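Local coordinates for protein argonaute (PDB 5G5S) that cuts single-stranded DNA as an endonuclease, using short single-stranded DNA guides to find complementary target strands, and may defend against invading genetic elements, at residues A[345-355]-A[389-397]; A[457-466]-A[478-486]. All blocks are in the same frame, centred on the assembly; numbering follows the deposited sequence.

Both contacts belong to the Mid domain, which holds the phosphorylated 5' end of the guide DNA, and they follow one another along the chain: contact 1 is complete before contact 2 begins. Their centres lie about 18 Å apart. The parallel four-stranded sheet of the domain ties them together, since residues 389-397 lead into its outermost strand 397-407, while residues 457-462 belong to strand 456-462 at the opposite border. The two touch where helix 473-485 ends: Leu395 packs on Met483, and Ile353 on the backbone of Leu486. Of the two, contact 2 holds guide-binding residues, and contact 1 packs behind their helix.

Contact 1. Residues A[345-355]-A[389-397]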
loop_
_atom_site.group_PDB
_atom_site.type_symbol
_atom_site.label_atom_id
_atom_site.label_comp_id
_atom_site.label_asym_id
_atom_site.label_seq_id
_atom_site.Cartn_x
_atom_site.Cartn_y
_atom_site.Cartn_z
ATOM N N LEU A 345 -16.143 -26.373 3.635
ATOM C CA LEU A 345 -14.802 -26.945 3.784
ATOM C C LEU A 345 -13.753 -26.324 2.835
ATOM O O LEU A 345 -14.117 -25.836 1.756
ATOM C CB LEU A 345 -14.852 -28.487 3.679
ATOM C CG LEU A 345 -15.713 -29.228 4.735
ATOM C CD1 LEU A 345 -15.854 -30.678 4.388
ATOM C CD2 LEU A 345 -15.122 -29.097 6.144
ATOM N N PRO A 346 -12.455 -26.281 3.235
ATOM C CA PRO A 346 -11.446 -25.635 2.382
ATOM C C PRO A 346 -11.052 -26.410 1.133
ATOM O O PRO A 346 -11.121 -27.634 1.119
ATOM C CB PRO A 346 -10.254 -25.474 3.323
ATOM C CG PRO A 346 -10.373 -26.601 4.263
ATOM C CD PRO A 346 -11.846 -26.763 4.494
ATOM N N TYR A 347 -10.626 -25.681 0.094
ATOM C CA TYR A 347 -10.154 -26.234 -1.178
ATOM C C TYR A 347 -8.835 -26.974 -1.017
ATOM O O TYR A 347 -8.652 -28.009 -1.654
ATOM C CB TYR A 347 -9.997 -25.127 -2.241
ATOM C CG TYR A 347 -11.092 -25.142 -3.279
ATOM C CD1 TYR A 347 -12.347 -24.605 -3.004
ATOM C CD2 TYR A 347 -10.885 -25.716 -4.531
ATOM C CE1 TYR A 347 -13.373 -24.645 -3.948
ATOM C CE2 TYR A 347 -11.897 -25.747 -5.489
ATOM C CZ TYR A 347 -13.142 -25.212 -5.191
ATOM O OH TYR A 347 -14.141 -25.223 -6.132
ATOM N N ASP A 348 -7.910 -26.436 -0.191
ATOM C CA ASP A 348 -6.601 -27.039 0.068
ATOM C C ASP A 348 -5.996 -26.563 1.386
ATOM O O ASP A 348 -6.074 -25.382 1.717
ATOM C CB ASP A 348 -5.618 -26.779 -1.102
ATOM C CG ASP A 348 -4.348 -27.617 -1.068
ATOM O OD1 ASP A 348 -4.447 -28.847 -0.824
ATOM O OD2 ASP A 348 -3.261 -27.060 -1.344
ATOM N N VAL A 349 -5.382 -27.494 2.123
ATOM C CA VAL A 349 -4.680 -27.267 3.389
ATOM C C VAL A 349 -3.210 -27.698 3.140
ATOM O O VAL A 349 -3.005 -28.798 2.609
ATOM C CB VAL A 349 -5.338 -28.060 4.563
ATOM C CG1 VAL A 349 -4.552 -27.894 5.864
ATOM C CG2 VAL A 349 -6.795 -27.650 4.767
ATOM N N PRO A 350 -2.178 -26.871 3.466
ATOM C CA PRO A 350 -0.788 -27.300 3.202
ATOM C C PRO A 350 -0.416 -28.592 3.925
ATOM O O PRO A 350 -0.903 -28.820 5.033
ATOM C CB PRO A 350 0.054 -26.117 3.695
ATOM C CG PRO A 350 -0.880 -24.964 3.715
ATOM C CD PRO A 350 -2.211 -25.528 4.080
ATOM N N GLU A 351 0.426 -29.440 3.283
ATOM C CA GLU A 351 0.886 -30.736 3.802
ATOM C C GLU A 351 1.558 -30.641 5.184
ATOM O O GLU A 351 1.441 -31.573 5.985
ATOM C CB GLU A 351 1.811 -31.426 2.795
ATOM N N ILE A 352 2.232 -29.503 5.463
ATOM C CA ILE A 352 2.923 -29.207 6.722
ATOM C C ILE A 352 1.976 -29.153 7.942
ATOM O O ILE A 352 2.420 -29.433 9.058
ATOM C CB ILE A 352 3.725 -27.894 6.571
ATOM N N ILE A 353 0.688 -28.775 7.728
ATOM C CA ILE A 353 -0.350 -28.662 8.767
ATOM C C ILE A 353 -1.640 -29.491 8.499
ATOM O O ILE A 353 -2.611 -29.369 9.258
ATOM C CB ILE A 353 -0.652 -27.189 9.179
ATOM C CG1 ILE A 353 -1.088 -26.312 7.982
ATOM C CG2 ILE A 353 0.507 -26.564 9.960
ATOM C CD1 ILE A 353 -2.416 -25.655 8.167
ATOM N N ARG A 354 -1.630 -30.356 7.452
ATOM C CA ARG A 354 -2.761 -31.211 7.064
ATOM C C ARG A 354 -3.146 -32.191 8.194
ATOM O O ARG A 354 -2.323 -33.017 8.595
ATOM C CB ARG A 354 -2.443 -31.957 5.755
ATOM C CG ARG A 354 -3.667 -32.534 5.052
ATOM C CD ARG A 354 -3.859 -31.938 3.671
ATOM N NE ARG A 354 -2.989 -32.560 2.670
ATOM C CZ ARG A 354 -2.959 -32.220 1.385
ATOM N NH1 ARG A 354 -3.747 -31.254 0.927
ATOM N NH2 ARG A 354 -2.140 -32.842 0.548
ATOM N N ASN A 355 -4.399 -32.069 8.702
ATOM C CA ASN A 355 -4.996 -32.836 9.811
ATOM C C ASN A 355 -4.059 -33.101 10.996
ATOM O O ASN A 355 -3.818 -34.247 11.376
ATOM C CB ASN A 355 -5.858 -34.046 9.370
ATOM C CG ASN A 355 -5.376 -34.835 8.168
ATOM O OD1 ASN A 355 -4.233 -35.303 8.110
ATOM N ND2 ASN A 355 -6.266 -35.064 7.208
ATOM N N ILE A 389 -15.468 -30.478 13.816
ATOM C CA ILE A 389 -15.564 -30.468 12.358
ATOM C C ILE A 389 -14.158 -30.631 11.742
ATOM O O ILE A 389 -14.035 -31.315 10.729
ATOM C CB ILE A 389 -16.340 -29.200 11.880
ATOM C CG1 ILE A 389 -17.739 -29.071 12.568
ATOM C CG2 ILE A 389 -16.427 -29.059 10.347
ATOM C CD1 ILE A 389 -18.793 -30.214 12.334
ATOM N N ALA A 390 -13.099 -30.060 12.384
ATOM C CA ALA A 390 -11.690 -30.184 11.956
ATOM C C ALA A 390 -11.203 -31.655 12.064
ATOM O O ALA A 390 -10.265 -32.063 11.362
ATOM C CB ALA A 390 -10.801 -29.272 12.781
ATOM N N ASN A 391 -11.857 -32.435 12.954
ATOM C CA ASN A 391 -11.655 -33.869 13.154
ATOM C C ASN A 391 -12.457 -34.528 12.034
ATOM O O ASN A 391 -13.594 -34.121 11.773
ATOM C CB ASN A 391 -12.201 -34.300 14.519
ATOM C CG ASN A 391 -11.530 -35.517 15.097
ATOM O OD1 ASN A 391 -11.986 -36.656 14.929
ATOM N ND2 ASN A 391 -10.441 -35.297 15.818
ATOM N N LYS A 392 -11.854 -35.510 11.350
ATOM C CA LYS A 392 -12.431 -36.227 10.205
ATOM C C LYS A 392 -12.518 -35.355 8.929
ATOM O O LYS A 392 -13.445 -35.498 8.128
ATOM C CB LYS A 392 -13.747 -36.970 10.556
ATOM N N THR A 393 -11.516 -34.458 8.757
ATOM C CA THR A 393 -11.283 -33.563 7.613
ATOM C C THR A 393 -9.801 -33.141 7.566
ATOM O O THR A 393 -9.076 -33.345 8.546
ATOM C CB THR A 393 -12.282 -32.381 7.558
ATOM O OG1 THR A 393 -12.332 -31.890 6.217
ATOM C CG2 THR A 393 -11.899 -31.240 8.467
ATOM N N GLU A 394 -9.371 -32.533 6.434
ATOM C CA GLU A 394 -8.003 -32.048 6.195
ATOM C C GLU A 394 -7.578 -30.917 7.146
ATOM O O GLU A 394 -6.384 -30.765 7.406
ATOM C CB GLU A 394 -7.819 -31.600 4.731
ATOM C CG GLU A 394 -7.774 -32.738 3.722
ATOM C CD GLU A 394 -7.175 -32.425 2.360
ATOM O OE1 GLU A 394 -7.160 -31.237 1.956
ATOM O OE2 GLU A 394 -6.717 -33.380 1.692
ATOM N N LEU A 395 -8.553 -30.132 7.655
ATOM C CA LEU A 395 -8.342 -28.995 8.559
ATOM C C LEU A 395 -7.586 -29.360 9.840
ATOM O O LEU A 395 -7.896 -30.379 10.464
ATOM C CB LEU A 395 -9.677 -28.330 8.939
ATOM C CG LEU A 395 -10.316 -27.391 7.929
ATOM C CD1 LEU A 395 -11.776 -27.186 8.249
ATOM C CD2 LEU A 395 -9.605 -26.040 7.884
ATOM N N PRO A 396 -6.615 -28.521 10.274
ATOM C CA PRO A 396 -5.897 -28.828 11.525
ATOM C C PRO A 396 -6.746 -28.527 12.759
ATOM O O PRO A 396 -7.702 -27.755 12.677
ATOM C CB PRO A 396 -4.673 -27.911 11.463
ATOM C CG PRO A 396 -5.116 -26.741 10.628
ATOM C CD PRO A 396 -6.136 -27.261 9.658
ATOM N N LYS A 397 -6.393 -29.136 13.899
ATOM C CA LYS A 397 -7.079 -28.921 15.168
ATOM C C LYS A 397 -6.249 -28.001 16.065
ATOM O O LYS A 397 -5.039 -27.875 15.878
ATOM C CB LYS A 397 -7.365 -30.261 15.867
#
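Asn355 and Glu394 supply the one backbone hydrogen bond that joins residues 345-355 to 389-397. Asn355 N donates to Glu394 O over 2.7 Å with an N-H...O angle of 157°, approaching from above the carbonyl plane instead of along a lone pair. The same carbonyl oxygen lies 3.7 Å from Val349 CG1, so a methyl group packs beside the hydrogen-bonded acceptor.

The charged groups form a network of three. Arg354 lies alongside Glu394 with both side chains pointing the same way, and Glu394 OE2 lies over one face of the guanidinium, the two planes being 36° apart. The salt bridge from Arg354 NH1 to Glu394 OE1 is long, at 3.6 Å. NH1 also makes a salt bridge to Asp348 OD1 at 3.1 Å, although the hydrogen bond within it is weak. One nitrogen thus serves two carboxylates whose oxygens, Asp348 OD1 and Glu394 OE1, come within 4.6 Å of each other; its positive charge probably offsets their repulsion. The bend at chi2 (119°) lays CD against the glutamate carboxylate, and the further bend at chi3 turns the guanidinium over it.

The rest of the contact is mostly apolar. The Pro346 ring meets the branched end of Leu395, Pro346 CG to Leu395 CD2 at 3.7 Å, and Ile353 CD1 touches Pro396 CG at 3.8 Å. Leu345 CD2 packs beside the threonine hydroxyl, 3.9 Å from Thr393 OG1.

Residues 389-397 carry the chain from the end of helix 372-390, through a type II beta turn from Ala390 to Thr393, into strand 397-407. Pro396 O accepts a hydrogen bond from Tyr386 OH of that helix, Ile353 and Pro396 both pack on Leu358 of strand 357-365, and Leu345 lies against Lys317 of strand 314-317.

Contact 2. Residues A[457-466]-A[478-486]; sequences ISQNILWENW and LLIQIMGKL
Gln459 projects from strand 457-462 onto helix 478-485 and buries more surface here than any other residue. Its CG, anti to the backbone N (chi1 -172°), packs at 3.7 Å on Leu478 CD1, and a bend at chi2 then brings its amide group beside that of Gln481, the two planes 78° apart.

Leu478, from the helix, packs against the strand between Gln459 and Ile461. While CD1 serves Gln459 and Ile461, the other methyl, CD2, sits over one face of the Trp466 ring, offset toward the rim and 4.0 Å from CZ2.

Lys485 passes beside the Gln459 amide at about a right angle. Bent at chi3, it delivers NZ to Ser458 O at 2.8 Å, almost straight in line with the carbonyl bond. The ammonium has a second partner in the C-terminal carboxylate, forming a salt bridge with Ile715 OXT, and the two acceptors probably stabilise its buried charge.

Gln459 and Gln481 both take part in guide binding, Gln459 within the site for the phosphorylated 5' end. Gln481 OE1 accepts a hydrogen bond from Leu673 N.

Over residues 478-485 the helix runs nearly antiparallel to strand 457-462 (158°), the axes approaching to 9.0 Å. It lies against the border strand 456-462 and its neighbour 428-434, where Ile482 meets Phe429. Helix 442-452 packs against Ser458 and Asn460, whose CB atoms are directed away from residues 478-486.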
loop_
_atom_site.group_PDB
_atom_site.type_symbol
_atom_site.label_atom_id
_atom_site.label_comp_id
_atom_site.label_asym_id
_atom_site.label_seq_id
_atom_site.Cartn_x
_atom_site.Cartn_y
_atom_site.Cartn_z
ATOM N N ILE A 457 2.666 -19.044 15.201
ATOM C CA ILE A 457 1.805 -18.183 14.370
ATOM C C ILE A 457 0.736 -17.655 15.341
ATOM O O ILE A 457 0.301 -18.399 16.220
ATOM C CB ILE A 457 1.211 -18.946 13.150
ATOM C CG1 ILE A 457 2.337 -19.400 12.201
ATOM C CG2 ILE A 457 0.152 -18.095 12.401
ATOM C CD1 ILE A 457 1.994 -20.560 11.294
ATOM N N SER A 458 0.378 -16.372 15.244
ATOM C CA SER A 458 -0.565 -15.795 16.196
ATOM C C SER A 458 -1.524 -14.785 15.618
ATOM O O SER A 458 -1.235 -14.162 14.594
ATOM C CB SER A 458 0.191 -15.160 17.359
ATOM O OG SER A 458 1.219 -14.297 16.901
ATOM N N GLN A 459 -2.651 -14.591 16.315
ATOM C CA GLN A 459 -3.647 -13.593 15.960
ATOM C C GLN A 459 -4.186 -12.923 17.219
ATOM O O GLN A 459 -4.528 -13.602 18.195
ATOM C CB GLN A 459 -4.778 -14.175 15.086
ATOM C CG GLN A 459 -5.763 -13.125 14.516
ATOM C CD GLN A 459 -5.114 -11.988 13.757
ATOM O OE1 GLN A 459 -5.260 -10.811 14.096
ATOM N NE2 GLN A 459 -4.384 -12.307 12.710
ATOM N N ASN A 460 -4.230 -11.582 17.192
ATOM C CA ASN A 460 -4.742 -10.767 18.285
ATOM C C ASN A 460 -6.148 -10.290 17.974
ATOM O O ASN A 460 -6.495 -10.097 16.808
ATOM C CB ASN A 460 -3.798 -9.601 18.622
ATOM C CG ASN A 460 -3.447 -8.673 17.475
ATOM O OD1 ASN A 460 -3.325 -9.066 16.311
ATOM N ND2 ASN A 460 -3.199 -7.418 17.802
ATOM N N ILE A 461 -6.965 -10.142 19.026
ATOM C CA ILE A 461 -8.364 -9.720 18.961
ATOM C C ILE A 461 -8.683 -8.840 20.179
ATOM O O ILE A 461 -8.157 -9.112 21.264
ATOM C CB ILE A 461 -9.275 -10.989 18.834
ATOM C CG1 ILE A 461 -10.561 -10.775 17.987
ATOM C CG2 ILE A 461 -9.472 -11.796 20.139
ATOM C CD1 ILE A 461 -11.683 -10.013 18.614
ATOM N N LEU A 462 -9.489 -7.767 20.004
ATOM C CA LEU A 462 -9.855 -6.901 21.136
ATOM C C LEU A 462 -11.066 -7.490 21.837
ATOM O O LEU A 462 -12.103 -7.705 21.198
ATOM C CB LEU A 462 -10.118 -5.433 20.725
ATOM C CG LEU A 462 -8.958 -4.632 20.107
ATOM C CD1 LEU A 462 -9.440 -3.273 19.640
ATOM C CD2 LEU A 462 -7.787 -4.455 21.078
ATOM N N TRP A 463 -10.921 -7.786 23.141
ATOM C CA TRP A 463 -11.973 -8.389 23.960
ATOM C C TRP A 463 -13.278 -7.603 24.007
ATOM O O TRP A 463 -14.345 -8.213 23.910
ATOM C CB TRP A 463 -11.483 -8.740 25.373
ATOM C CG TRP A 463 -12.548 -9.351 26.238
ATOM C CD1 TRP A 463 -13.074 -8.825 27.382
ATOM C CD2 TRP A 463 -13.316 -10.527 25.946
ATOM N NE1 TRP A 463 -14.084 -9.631 27.852
ATOM C CE2 TRP A 463 -14.259 -10.678 26.986
ATOM C CE3 TRP A 463 -13.285 -11.483 24.912
ATOM C CZ2 TRP A 463 -15.152 -11.754 27.033
ATOM C CZ3 TRP A 463 -14.177 -12.542 24.956
ATOM C CH2 TRP A 463 -15.100 -12.667 26.003
ATOM N N GLU A 464 -13.195 -6.260 24.147
ATOM C CA GLU A 464 -14.359 -5.363 24.198
ATOM C C GLU A 464 -15.291 -5.596 23.005
ATOM O O GLU A 464 -16.502 -5.725 23.191
ATOM C CB GLU A 464 -13.932 -3.882 24.272
ATOM C CG GLU A 464 -13.280 -3.474 25.585
ATOM C CD GLU A 464 -11.774 -3.293 25.529
ATOM O OE1 GLU A 464 -11.079 -4.199 25.012
ATOM O OE2 GLU A 464 -11.286 -2.252 26.025
ATOM N N ASN A 465 -14.713 -5.714 21.802
ATOM C CA ASN A 465 -15.449 -5.964 20.567
ATOM C C ASN A 465 -15.995 -7.400 20.478
ATOM O O ASN A 465 -17.151 -7.579 20.082
ATOM C CB ASN A 465 -14.591 -5.614 19.351
ATOM C CG ASN A 465 -14.267 -4.143 19.218
ATOM O OD1 ASN A 465 -15.124 -3.258 19.390
ATOM N ND2 ASN A 465 -13.018 -3.855 18.873
ATOM N N TRP A 466 -15.180 -8.415 20.857
ATOM C CA TRP A 466 -15.582 -9.825 20.818
ATOM C C TRP A 466 -16.685 -10.180 21.817
ATOM O O TRP A 466 -17.502 -11.050 21.516
ATOM C CB TRP A 466 -14.371 -10.758 20.984
ATOM C CG TRP A 466 -14.543 -12.132 20.391
ATOM C CD1 TRP A 466 -15.442 -12.513 19.437
ATOM C CD2 TRP A 466 -13.756 -13.298 20.689
ATOM N NE1 TRP A 466 -15.288 -13.850 19.146
ATOM C CE2 TRP A 466 -14.256 -14.355 19.895
ATOM C CE3 TRP A 466 -12.693 -13.560 21.571
ATOM C CZ2 TRP A 466 -13.730 -15.650 19.956
ATOM C CZ3 TRP A 466 -12.170 -14.843 21.625
ATOM C CH2 TRP A 466 -12.688 -15.872 20.827
ATOM N N LEU A 478 -12.443 -13.743 12.587
ATOM C CA LEU A 478 -11.258 -14.212 13.295
ATOM C C LEU A 478 -10.795 -15.520 12.679
ATOM O O LEU A 478 -9.604 -15.678 12.436
ATOM C CB LEU A 478 -11.544 -14.381 14.806
ATOM C CG LEU A 478 -10.430 -15.016 15.656
ATOM C CD1 LEU A 478 -9.175 -14.144 15.673
ATOM C CD2 LEU A 478 -10.921 -15.325 17.071
ATOM N N LEU A 479 -11.733 -16.446 12.410
ATOM C CA LEU A 479 -11.428 -17.732 11.792
ATOM C C LEU A 479 -10.920 -17.583 10.364
ATOM O O LEU A 479 -9.976 -18.282 10.009
ATOM C CB LEU A 479 -12.589 -18.739 11.915
ATOM C CG LEU A 479 -12.846 -19.270 13.336
ATOM C CD1 LEU A 479 -14.136 -20.060 13.404
ATOM C CD2 LEU A 479 -11.664 -20.112 13.847
ATOM N N ILE A 480 -11.475 -16.612 9.580
ATOM C CA ILE A 480 -11.032 -16.303 8.215
ATOM C C ILE A 480 -9.548 -15.914 8.240
ATOM O O ILE A 480 -8.753 -16.438 7.455
ATOM C CB ILE A 480 -11.902 -15.189 7.546
ATOM C CG1 ILE A 480 -13.305 -15.726 7.179
ATOM C CG2 ILE A 480 -11.190 -14.612 6.297
ATOM C CD1 ILE A 480 -14.355 -14.677 6.976
ATOM N N GLN A 481 -9.189 -15.014 9.173
ATOM C CA GLN A 481 -7.825 -14.531 9.330
ATOM C C GLN A 481 -6.856 -15.604 9.810
ATOM O O GLN A 481 -5.738 -15.652 9.302
ATOM C CB GLN A 481 -7.770 -13.248 10.173
ATOM C CG GLN A 481 -6.455 -12.505 9.977
ATOM C CD GLN A 481 -6.552 -11.020 10.136
ATOM O OE1 GLN A 481 -7.527 -10.381 9.744
ATOM N NE2 GLN A 481 -5.485 -10.435 10.645
ATOM N N ILE A 482 -7.303 -16.500 10.726
ATOM C CA ILE A 482 -6.515 -17.629 11.237
ATOM C C ILE A 482 -6.166 -18.586 10.084
ATOM O O ILE A 482 -5.005 -18.991 9.962
ATOM C CB ILE A 482 -7.226 -18.327 12.434
ATOM C CG1 ILE A 482 -7.147 -17.451 13.706
ATOM C CG2 ILE A 482 -6.674 -19.741 12.686
ATOM C CD1 ILE A 482 -7.954 -17.974 14.990
ATOM N N MET A 483 -7.163 -18.912 9.225
ATOM C CA MET A 483 -6.995 -19.764 8.030
ATOM C C MET A 483 -5.929 -19.197 7.092
ATOM O O MET A 483 -5.075 -19.947 6.622
ATOM C CB MET A 483 -8.328 -19.942 7.262
ATOM C CG MET A 483 -9.425 -20.662 8.042
ATOM S SD MET A 483 -9.054 -22.350 8.566
ATOM C CE MET A 483 -8.653 -22.072 10.278
ATOM N N GLY A 484 -5.989 -17.881 6.850
ATOM C CA GLY A 484 -5.043 -17.155 6.005
ATOM C C GLY A 484 -3.631 -17.212 6.550
ATOM O O GLY A 484 -2.689 -17.469 5.808
ATOM N N LYS A 485 -3.486 -17.004 7.859
ATOM C CA LYS A 485 -2.217 -17.057 8.578
ATOM C C LYS A 485 -1.655 -18.462 8.597
ATOM O O LYS A 485 -0.446 -18.624 8.715
ATOM C CB LYS A 485 -2.353 -16.466 9.995
ATOM C CG LYS A 485 -2.646 -14.955 9.956
ATOM C CD LYS A 485 -2.291 -14.239 11.240
ATOM C CE LYS A 485 -0.886 -13.719 11.250
ATOM N NZ LYS A 485 -0.702 -12.674 12.288
ATOM N N LEU A 486 -2.516 -19.477 8.414
ATOM C CA LEU A 486 -2.065 -20.870 8.347
ATOM C C LEU A 486 -1.936 -21.392 6.904
ATOM O O LEU A 486 -1.768 -22.595 6.694
ATOM C CB LEU A 486 -2.919 -21.799 9.234
ATOM C CG LEU A 486 -2.803 -21.586 10.748
ATOM C CD1 LEU A 486 -3.995 -22.170 11.464
ATOM C CD2 LEU A 486 -1.497 -22.158 11.310
#